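Local atomic coordinates of nucleoside hydrolase, putative (Trypanosoma brucei, PDB entry 3FZ0), a protein that belongs to the nucleoside hydrolase family, holding a calcium ion at the C-terminal ends of central strands of a mixed beta-sheet flanked by helices. Residues B[13-18]-B[37-42]; B[136-141]-B[184-189]. The protein carries 2 engineered substitutions. All blocks are in the same frame, centred on the assembly; numbering follows the deposited sequence.

Overall arrangement
Contact 1 pairs two neighbouring parallel strand ends and holds the calcium ion through Asp14. Contact 2 packs the start of helix 138-146 against the junction of helices 181-185 and 187-195. Their centres are about 13 Å apart, and Trp41 and Val39 tie them together: Trp41 NE1 lies 3.0 Å from Thr138 OG1 and Val39 O lies 2.9 Å from Asn139 ND2, both probable hydrogen bonds. Trp41 O also packs at 3.2 Å against Pro136 CD. Contact 2 stays close to the metal site: the Pro136 side chain is about 6 Å from the calcium ion, and nearby Leu134 supplies a further metal ligand through its backbone O.

Contact 1: B[13-18]-B[37-42]; sequences TDCGGD and ITVVWG. With CA (calcium ion), chain G.
Ile37 meets Thr13 through methyl groups, CG2 against CG2 at 3.7 Å, with the two side chains crossing at a slant. With Thr13 OG1 opposite its own backbone N (chi1 179°), CG2 is the branch turned to Ile37, while the hydroxyl accepts from Cys15 N in an ST turn and also bonds Asp19. Next comes Thr38, whose O accepts from Thr13 N at 2.8 Å, almost in line with the C=O bond. Its hydroxyl, by contrast, is engaged by Asp12. Val39 is the bridge partner of Thr13 in the parallel pairing, their side chains lying on the same face of the sheet. Both methyls of Val39 press on Cys15 SG, CG1 at 3.8 Å. Cys15 sits in a left-handed backbone conformation, and helix 46-60 covers it and Val39 through Ile53. At Val40 the amide N gives the second bond, 2.7 Å to Thr13 O, reaching that oxygen from above the carbonyl plane. Val40 CG1 rests on Thr13 O at 3.5 Å, and Val40 O receives a CA-H contact from Asp14. Past Trp41, whose O lies against Asp14 CB, the chain reaches Gly42, with its CA 3.4 Å from Asp14 OD2. That oxygen also accepts from Asn43 N. The two carboxylate oxygens therefore have separate tasks: Asp14 OD2 is tied to the loop after the second strand, while Asp14 OD1 binds calcium at 2.4 Å. Three waters bind it too, and Asp19, Leu134 and Asp283 add further ligands. Water 1 also donates to Asp18 OD1. This is the C-terminal end of a right-handed beta-alpha-beta crossover, strand 6-13, helix 17-27 and strand 32-39, with the calcium site of the nucleoside hydrolase fold placed at the C-terminal strand ends.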
ATOM      1  N   THR B  13       6.175  26.629  10.509  1.00 62.89           N
ATOM      2  CA  THR B  13       6.860  26.001  11.617  1.00 63.65           C
ATOM      3  C   THR B  13       5.936  25.299  12.619  1.00 64.30           C
ATOM      4  O   THR B  13       4.789  25.725  12.837  1.00 64.83           O
ATOM      5  CB  THR B  13       7.774  27.050  12.386  1.00 63.79           C
ATOM      6  OG1 THR B  13       8.421  26.414  13.492  1.00 63.06           O
ATOM      7  CG2 THR B  13       6.956  28.214  12.911  1.00 62.63           C
ATOM      8  N   ASP B  14       6.447  24.233  13.232  1.00 64.72           N
ATOM      9  CA  ASP B  14       5.755  23.595  14.337  1.00 65.55           C
ATOM     10  C   ASP B  14       6.366  23.930  15.716  1.00 66.27           C
ATOM     11  O   ASP B  14       6.082  23.254  16.721  1.00 66.84           O
ATOM     12  CB  ASP B  14       5.598  22.079  14.132  1.00 65.18           C
ATOM     13  CG  ASP B  14       6.923  21.305  14.211  1.00 65.63           C
ATOM     14  OD1 ASP B  14       7.995  21.851  13.875  1.00 66.21           O
ATOM     15  OD2 ASP B  14       6.892  20.116  14.585  1.00 65.11           O
ATOM     16  N   CYS B  15       7.218  24.950  15.751  1.00 66.26           N
ATOM     17  CA  CYS B  15       7.467  25.715  16.984  1.00 66.94           C
ATOM     18  C   CYS B  15       8.183  24.971  18.102  1.00 66.29           C
ATOM     19  O   CYS B  15       7.909  25.200  19.285  1.00 65.92           O
ATOM     20  CB  CYS B  15       6.155  26.310  17.511  1.00 67.01           C
ATOM     21  SG  CYS B  15       5.156  27.009  16.169  1.00 71.88           S
ATOM     22  N   GLY B  16       9.080  24.063  17.722  1.00 65.87           N
ATOM     23  CA  GLY B  16       9.965  23.400  18.680  1.00 65.12           C
ATOM     24  C   GLY B  16      11.272  24.163  18.918  1.00 65.21           C
ATOM     25  O   GLY B  16      11.492  25.252  18.367  1.00 64.64           O
ATOM     26  N   GLY B  17      12.147  23.570  19.738  1.00 64.91           N
ATOM     27  CA  GLY B  17      13.415  24.181  20.114  1.00 64.02           C
ATOM     28  C   GLY B  17      14.252  24.554  18.904  1.00 64.19           C
ATOM     29  O   GLY B  17      14.710  25.703  18.783  1.00 64.42           O
ATOM     30  N   ASP B  18      14.438  23.614  17.975  1.00 63.95           N
ATOM     31  CA  ASP B  18      15.226  23.931  16.769  1.00 63.16           C
ATOM     32  C   ASP B  18      14.522  24.885  15.794  1.00 62.54           C
ATOM     33  O   ASP B  18      15.166  25.673  15.106  1.00 63.08           O
ATOM     34  CB  ASP B  18      15.840  22.673  16.117  1.00 63.24           C
ATOM     35  CG  ASP B  18      14.804  21.775  15.444  1.00 64.60           C
ATOM     36  OD1 ASP B  18      13.783  21.420  16.101  1.00 64.39           O
ATOM     37  OD2 ASP B  18      15.026  21.451  14.233  1.00 63.84           O
ATOM     38  N   ILE B  37       5.059  34.352  10.059  1.00 59.45           N
ATOM     39  CA  ILE B  37       5.312  33.052  10.645  1.00 58.77           C
ATOM     40  C   ILE B  37       3.978  32.323  10.643  1.00 59.43           C
ATOM     41  O   ILE B  37       2.960  32.833  11.143  1.00 59.24           O
ATOM     42  CB  ILE B  37       5.907  33.166  12.063  1.00 58.88           C
ATOM     43  CG1 ILE B  37       7.318  33.807  11.971  1.00 58.56           C
ATOM     44  CG2 ILE B  37       5.906  31.795  12.766  1.00 56.88           C
ATOM     45  CD1 ILE B  37       7.987  34.143  13.335  1.00 58.30           C
ATOM     46  N   THR B  38       3.956  31.159  10.008  1.00 60.00           N
ATOM     47  CA  THR B  38       2.741  30.380   9.929  1.00 60.60           C
ATOM     48  C   THR B  38       2.964  29.103  10.736  1.00 61.01           C
ATOM     49  O   THR B  38       3.980  28.418  10.595  1.00 61.63           O
ATOM     50  CB  THR B  38       2.358  30.063   8.486  1.00 60.63           C
ATOM     51  OG1 THR B  38       3.433  29.353   7.868  1.00 61.70           O
ATOM     52  CG2 THR B  38       2.109  31.350   7.734  1.00 60.25           C
ATOM     53  N   VAL B  39       2.015  28.806  11.607  1.00 60.97           N
ATOM     54  CA  VAL B  39       2.189  27.733  12.589  1.00 60.62           C
ATOM     55  C   VAL B  39       1.488  26.466  12.101  1.00 60.84           C
ATOM     56  O   VAL B  39       0.354  26.508  11.607  1.00 60.52           O
ATOM     57  CB  VAL B  39       1.669  28.202  13.980  1.00 60.18           C
ATOM     58  CG1 VAL B  39       1.586  27.043  14.967  1.00 58.46           C
ATOM     59  CG2 VAL B  39       2.554  29.322  14.482  1.00 59.68           C
ATOM     60  N   VAL B  40       2.170  25.333  12.241  1.00 60.87           N
ATOM     61  CA  VAL B  40       1.561  24.061  11.854  1.00 60.15           C
ATOM     62  C   VAL B  40       1.710  23.090  13.017  1.00 60.50           C
ATOM     63  O   VAL B  40       2.616  23.243  13.819  1.00 59.81           O
ATOM     64  CB  VAL B  40       2.170  23.530  10.526  1.00 60.15           C
ATOM     65  CG1 VAL B  40       3.637  23.191  10.683  1.00 57.84           C
ATOM     66  CG2 VAL B  40       1.388  22.367   9.976  1.00 59.17           C
ATOM     67  N   TRP B  41       0.792  22.120  13.111  1.00 61.08           N
ATOM     68  CA  TRP B  41       0.905  20.982  14.043  1.00 61.05           C
ATOM     69  C   TRP B  41       2.222  20.220  13.756  1.00 61.54           C
ATOM     70  O   TRP B  41       2.843  20.415  12.705  1.00 61.18           O
ATOM     71  CB  TRP B  41      -0.303  20.058  13.889  1.00 60.15           C
ATOM     72  CG  TRP B  41      -0.219  19.237  12.663  1.00 60.82           C
ATOM     73  CD1 TRP B  41      -0.563  19.612  11.387  1.00 60.24           C
ATOM     74  CD2 TRP B  41       0.274  17.897  12.561  1.00 60.97           C
ATOM     75  NE1 TRP B  41      -0.317  18.600  10.515  1.00 59.72           N
ATOM     76  CE2 TRP B  41       0.188  17.526  11.203  1.00 60.66           C
ATOM     77  CE3 TRP B  41       0.746  16.962  13.489  1.00 59.07           C
ATOM     78  CZ2 TRP B  41       0.570  16.259  10.748  1.00 60.15           C
ATOM     79  CZ3 TRP B  41       1.125  15.696  13.030  1.00 60.54           C
ATOM     80  CH2 TRP B  41       1.040  15.361  11.678  1.00 59.57           C
ATOM     81  N   GLY B  42       2.646  19.372  14.699  1.00 62.23           N
ATOM     82  CA  GLY B  42       3.850  18.561  14.557  1.00 62.77           C
ATOM     83  C   GLY B  42       4.348  18.090  15.915  1.00 64.14           C
ATOM     84  O   GLY B  42       3.755  17.182  16.542  1.00 64.19           O
TER
HETATM   85 CA    CA G 400      10.354  21.840  13.239  1.00 62.36          CA
HETATM   86  O   HOH W   1      11.536  20.619  15.001  1.00 28.67           O
HETATM   87  O   HOH W   2      11.561  20.365  11.957  1.00 33.86           O
HETATM   88  O   HOH W   3       9.031  19.487  13.237  1.00 45.13           O

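Contact 2: B[136-141]-B[184-189]; sequences PLTNVA and HCDPEA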
ATOM      1  N   PRO B 136       5.664  19.711   9.385  1.00 61.51           N
ATOM      2  CA  PRO B 136       4.894  19.003   8.404  1.00 61.19           C
ATOM      3  C   PRO B 136       4.413  20.010   7.380  1.00 61.52           C
ATOM      4  O   PRO B 136       4.118  21.160   7.747  1.00 61.48           O
ATOM      5  CB  PRO B 136       3.730  18.462   9.226  1.00 61.11           C
ATOM      6  CG  PRO B 136       4.290  18.289  10.589  1.00 60.30           C
ATOM      7  CD  PRO B 136       5.179  19.458  10.759  1.00 61.79           C
ATOM      8  N   LEU B 137       4.308  19.583   6.122  1.00 61.29           N
ATOM      9  CA  LEU B 137       3.941  20.484   5.027  1.00 61.15           C
ATOM     10  C   LEU B 137       2.455  20.841   4.845  1.00 60.90           C
ATOM     11  O   LEU B 137       2.076  21.403   3.815  1.00 61.54           O
ATOM     12  CB  LEU B 137       4.521  19.950   3.722  1.00 60.83           C
ATOM     13  CG  LEU B 137       6.042  19.840   3.810  1.00 59.63           C
ATOM     14  CD1 LEU B 137       6.575  18.842   2.790  1.00 56.25           C
ATOM     15  CD2 LEU B 137       6.636  21.239   3.626  1.00 57.47           C
ATOM     16  N   THR B 138       1.623  20.550   5.832  1.00 60.32           N
ATOM     17  CA  THR B 138       0.194  20.702   5.665  1.00 60.21           C
ATOM     18  C   THR B 138      -0.263  22.071   5.157  1.00 60.87           C
ATOM     19  O   THR B 138      -1.044  22.129   4.183  1.00 61.23           O
ATOM     20  CB  THR B 138      -0.571  20.377   6.931  1.00 60.42           C
ATOM     21  OG1 THR B 138       0.001  19.224   7.549  1.00 59.37           O
ATOM     22  CG2 THR B 138      -2.073  20.134   6.596  1.00 58.98           C
ATOM     23  N   ASN B 139       0.167  23.159   5.822  1.00 60.07           N
ATOM     24  CA  ASN B 139      -0.225  24.496   5.407  1.00 60.11           C
ATOM     25  C   ASN B 139       0.220  24.791   3.979  1.00 60.19           C
ATOM     26  O   ASN B 139      -0.532  25.338   3.178  1.00 60.55           O
ATOM     27  CB  ASN B 139       0.329  25.581   6.355  1.00 60.22           C
ATOM     28  CG  ASN B 139      -0.245  25.485   7.758  1.00 60.60           C
ATOM     29  OD1 ASN B 139      -1.375  24.997   7.946  1.00 59.93           O
ATOM     30  ND2 ASN B 139       0.543  25.916   8.760  1.00 58.83           N
ATOM     31  N   VAL B 140       1.447  24.437   3.658  1.00 59.86           N
ATOM     32  CA  VAL B 140       1.956  24.688   2.313  1.00 60.60           C
ATOM     33  C   VAL B 140       1.136  23.957   1.224  1.00 61.23           C
ATOM     34  O   VAL B 140       0.716  24.558   0.231  1.00 61.81           O
ATOM     35  CB  VAL B 140       3.479  24.384   2.181  1.00 60.58           C
ATOM     36  CG1 VAL B 140       3.968  24.860   0.819  1.00 59.69           C
ATOM     37  CG2 VAL B 140       4.281  25.065   3.297  1.00 59.14           C
ATOM     38  N   ALA B 141       0.871  22.673   1.446  1.00 61.16           N
ATOM     39  CA  ALA B 141       0.105  21.884   0.501  1.00 60.94           C
ATOM     40  C   ALA B 141      -1.257  22.482   0.312  1.00 60.73           C
ATOM     41  O   ALA B 141      -1.744  22.547  -0.810  1.00 61.21           O
ATOM     42  CB  ALA B 141      -0.023  20.455   0.988  1.00 61.25           C
ATOM     43  N   HIS B 184       6.963  11.960   7.553  1.00 61.25           N
ATOM     44  CA  HIS B 184       6.041  10.966   8.089  1.00 61.32           C
ATOM     45  C   HIS B 184       4.750  11.614   8.611  1.00 61.14           C
ATOM     46  O   HIS B 184       3.696  11.056   8.470  1.00 61.10           O
ATOM     47  CB  HIS B 184       6.722  10.134   9.190  1.00 61.07           C
ATOM     48  CG  HIS B 184       5.952   8.920   9.600  1.00 60.99           C
ATOM     49  ND1 HIS B 184       6.174   8.270  10.793  1.00 61.37           N
ATOM     50  CD2 HIS B 184       4.965   8.232   8.978  1.00 61.92           C
ATOM     51  CE1 HIS B 184       5.358   7.236  10.893  1.00 60.04           C
ATOM     52  NE2 HIS B 184       4.615   7.185   9.800  1.00 60.87           N
ATOM     53  N   CYS B 185       4.851  12.806   9.179  1.00 61.22           N
ATOM     54  CA  CYS B 185       3.694  13.532   9.725  1.00 61.10           C
ATOM     55  C   CYS B 185       2.682  13.792   8.658  1.00 61.05           C
ATOM     56  O   CYS B 185       1.480  13.695   8.891  1.00 61.21           O
ATOM     57  CB  CYS B 185       4.117  14.866  10.329  1.00 60.68           C
ATOM     58  SG  CYS B 185       4.656  14.733  12.044  1.00 61.99           S
ATOM     59  N   ASP B 186       3.160  14.120   7.466  1.00 60.86           N
ATOM     60  CA  ASP B 186       2.221  14.411   6.406  1.00 60.82           C
ATOM     61  C   ASP B 186       2.828  14.083   5.074  1.00 60.21           C
ATOM     62  O   ASP B 186       3.357  14.976   4.401  1.00 60.09           O
ATOM     63  CB  ASP B 186       1.753  15.880   6.464  1.00 60.47           C
ATOM     64  CG  ASP B 186       0.505  16.090   5.697  1.00 60.93           C
ATOM     65  OD1 ASP B 186       0.289  15.262   4.805  1.00 62.16           O
ATOM     66  OD2 ASP B 186      -0.270  17.047   5.970  1.00 62.45           O
ATOM     67  N   PRO B 187       2.757  12.801   4.687  1.00 60.17           N
ATOM     68  CA  PRO B 187       3.319  12.355   3.417  1.00 59.71           C
ATOM     69  C   PRO B 187       2.547  12.966   2.242  1.00 59.28           C
ATOM     70  O   PRO B 187       3.172  13.442   1.295  1.00 59.25           O
ATOM     71  CB  PRO B 187       3.178  10.832   3.493  1.00 59.58           C
ATOM     72  CG  PRO B 187       3.018  10.534   4.939  1.00 59.47           C
ATOM     73  CD  PRO B 187       2.185  11.666   5.433  1.00 60.19           C
ATOM     74  N   GLU B 188       1.219  12.982   2.317  1.00 58.94           N
ATOM     75  CA  GLU B 188       0.382  13.565   1.244  1.00 59.26           C
ATOM     76  C   GLU B 188       0.803  15.022   0.963  1.00 59.81           C
ATOM     77  O   GLU B 188       0.957  15.416  -0.195  1.00 59.81           O
ATOM     78  CB  GLU B 188      -1.101  13.502   1.609  1.00 58.83           C
ATOM     79  CG  GLU B 188      -1.757  12.152   1.456  1.00 59.28           C
ATOM     80  CD  GLU B 188      -1.485  11.186   2.624  1.00 60.12           C
ATOM     81  OE1 GLU B 188      -0.767  11.518   3.583  1.00 60.12           O
ATOM     82  OE2 GLU B 188      -2.032  10.084   2.595  1.00 61.36           O
ATOM     83  N   ALA B 189       1.026  15.800   2.022  1.00 59.58           N
ATOM     84  CA  ALA B 189       1.476  17.178   1.836  1.00 60.68           C
ATOM     85  C   ALA B 189       2.800  17.255   1.078  1.00 61.09           C
ATOM     86  O   ALA B 189       2.978  18.134   0.249  1.00 62.06           O
ATOM     87  CB  ALA B 189       1.558  17.939   3.167  1.00 59.76           C
TER
HETATM   88  O   HOH W   4       4.970  16.679   5.680  1.00 42.67           O
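Ala189 lays its CB over Leu137, the residue just before helix 138-146, 3.6 Å from Leu137 CB and close to the Leu137 carbonyl. Ala189 CB also reaches Ala141 CB at 3.7 Å, one helical turn further on, so two small side chains let the first turns of helices 138-146 and 187-195 come close together. Both segments carry helix N-caps: Leu137 precedes helix 138-146, and Asp186, standing between helices 181-185 and 187-195, caps the latter with its side chain. Asp186 OD1 accepts from Ala189 N, three residues on, with the amide well above the carboxylate plane, 58° out of it. Facing helix 138-146, Asp186 OD2 accepts a hydrogen bond from Thr138 OG1 with its anti lone pair, at 2.7 Å. Here the side chains of Thr138 and Asp186 meet at about a right angle. Asp186 CG stands opposite its backbone N (chi1 -162°), which carries the carboxylate across to the threonine. OD2 also accepts from Leu74 N, and Thr138 OG1 is bonded in turn by Trp41 NE1. This buried carboxylate thus has bonds to both oxygens, which would probably help it keep its negative charge, as would its place at the start of a helix. On the N-terminal side of Asp186, Pro136 touches Cys185, the last residue of helix 181-185: Pro136 CG packs on Cys185 CB at 3.4 Å, a tight apolar contact, and lies 3.9 Å from Cys185 SG. Further along helix 187-195, Val193 touches Val140 and Val192 touches Ala141. Between the two backbones a single water joins the segments, accepting from Leu137 N at 3.0 Å and donating to Asp186 O at 2.7 Å.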